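Local coordinates for acetyltransferase-like, GNAT family (PDB 3EY5), which probably transfers an acetyl group to an amine of its substrate, as enzymes of the GNAT acetyltransferase family do, at residues P105-V110 / L153-N158. Residues are numbered along the deposited sequence; the frame is centred on the assembly and turned at random.
Sequences PIVLEV and LMVHGN
Ile106 and Leu108 pair with His156 and Met154 in an antiparallel ladder of the mixed beta sheet of the GNAT fold. Two hydrogen-bonded pairs carry it. Ile106 N donates to His156 O at 2.9 Å, and His156 N returns a bond to Ile106 O. Leu108 N reaches Met154 O in a nearly straight bond (174° at the hydrogen), while Met154 N donates to Leu108 O. Between and beyond them, Val107 with Val155 and Glu109 with Leu153 form non-hydrogen-bonded pairs.

On the face of Leu108 and Met154, the two side chains run side by side, with Leu108 CD1 3.6 Å from Met154 CB. Met154, a selenomethionine, has CG anti to its carbonyl carbon (chi1 -71°) and runs on near-extended (chi2 -161°), which brings SE 3.8 Å from Val110 CG1. On the other face, Leu153 CD2 touches both Val107 CG1 (4.1 Å) and Glu109 CG (3.9 Å), crossing both side chains obliquely. The Glu109 carboxylate turns to Tyr137 and Gln139, which hydrogen-bond it.

Strand 106-110 is central here: strand 74-81 runs parallel along its other edge. Helix 116-127 packs on the Leu108 face, Tyr125 on Leu108 and Met154, Gln126 on Met154 and Ile122 on Val110. Trp133 of strand 131-134 touches Leu153 and Val155.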
# COMPACT_ATOMS: atom_id res chain seq x y z
N PRO A 105 12.07 3.09 6.87
CA PRO A 105 10.88 2.39 7.44
C PRO A 105 9.64 2.40 6.51
O PRO A 105 9.43 3.34 5.71
CB PRO A 105 10.60 3.15 8.72
CG PRO A 105 11.99 3.82 9.10
CD PRO A 105 12.57 4.16 7.76
N ILE A 106 8.88 1.33 6.56
CA ILE A 106 7.75 1.14 5.63
C ILE A 106 6.51 1.08 6.49
O ILE A 106 6.47 0.30 7.45
CB ILE A 106 7.84 -0.16 4.86
CG1 ILE A 106 9.15 -0.25 4.06
CG2 ILE A 106 6.60 -0.33 3.90
CD1 ILE A 106 9.32 -1.60 3.42
N VAL A 107 5.54 1.91 6.16
CA VAL A 107 4.28 1.92 6.88
C VAL A 107 3.19 1.44 5.93
O VAL A 107 3.14 1.86 4.77
CB VAL A 107 3.93 3.33 7.42
CG1 VAL A 107 2.62 3.29 8.23
CG2 VAL A 107 5.12 3.92 8.29
N LEU A 108 2.33 0.55 6.42
CA LEU A 108 1.06 0.23 5.71
C LEU A 108 -0.14 0.15 6.70
O LEU A 108 0.06 0.12 7.92
CB LEU A 108 1.20 -1.04 4.90
CG LEU A 108 1.63 -2.29 5.71
CD1 LEU A 108 0.52 -2.78 6.58
CD2 LEU A 108 2.00 -3.38 4.77
N GLU A 109 -1.36 0.16 6.17
CA GLU A 109 -2.58 -0.03 6.97
C GLU A 109 -3.13 -1.44 6.77
O GLU A 109 -3.07 -1.98 5.64
CB GLU A 109 -3.68 0.95 6.58
CG GLU A 109 -3.24 2.39 6.34
CD GLU A 109 -4.42 3.31 5.96
OE1 GLU A 109 -5.56 2.80 5.88
OE2 GLU A 109 -4.22 4.53 5.73
N VAL A 110 -3.61 -2.04 7.85
CA VAL A 110 -4.33 -3.31 7.80
C VAL A 110 -5.68 -3.15 8.50
O VAL A 110 -5.85 -2.30 9.36
CB VAL A 110 -3.58 -4.50 8.43
CG1 VAL A 110 -2.33 -4.80 7.67
CG2 VAL A 110 -3.29 -4.25 9.88
N LEU A 153 -2.06 0.49 11.86
CA LEU A 153 -0.83 0.65 11.07
C LEU A 153 0.11 -0.48 11.44
O LEU A 153 0.09 -0.99 12.56
CB LEU A 153 -0.15 1.98 11.34
CG LEU A 153 -0.89 3.28 11.04
CD1 LEU A 153 0.05 4.43 11.51
CD2 LEU A 153 -1.23 3.40 9.51
N MSE A 154 0.94 -0.86 10.49
CA MSE A 154 1.94 -1.88 10.72
C MSE A 154 3.20 -1.34 10.12
O MSE A 154 3.16 -0.76 9.03
CB MSE A 154 1.53 -3.18 10.06
CG MSE A 154 0.38 -3.85 10.76
SE MSE A 154 0.31 -5.68 10.26
CE MSE A 154 1.87 -6.24 11.30
N VAL A 155 4.31 -1.51 10.85
CA VAL A 155 5.55 -0.84 10.50
C VAL A 155 6.72 -1.80 10.39
O VAL A 155 6.91 -2.69 11.22
CB VAL A 155 5.85 0.31 11.51
CG1 VAL A 155 7.07 1.12 11.08
CG2 VAL A 155 4.63 1.21 11.59
N HIS A 156 7.54 -1.63 9.36
CA HIS A 156 8.76 -2.41 9.27
C HIS A 156 9.87 -1.38 9.37
O HIS A 156 9.87 -0.41 8.60
CB HIS A 156 8.83 -3.19 7.94
CG HIS A 156 10.13 -3.88 7.72
ND1 HIS A 156 10.38 -5.15 8.19
CD2 HIS A 156 11.26 -3.49 7.08
CE1 HIS A 156 11.61 -5.51 7.85
NE2 HIS A 156 12.16 -4.52 7.17
N GLY A 157 10.78 -1.56 10.32
CA GLY A 157 11.89 -0.62 10.50
C GLY A 157 11.86 0.11 11.85
O GLY A 157 10.99 -0.14 12.67
N ASN A 158 12.79 1.03 12.05
CA ASN A 158 12.98 1.68 13.35
C ASN A 158 12.08 2.91 13.45
O ASN A 158 12.49 4.04 13.12
CB ASN A 158 14.50 1.98 13.59
CG ASN A 158 14.77 2.97 14.78
OD1 ASN A 158 15.57 3.92 14.64
ND2 ASN A 158 14.14 2.73 15.94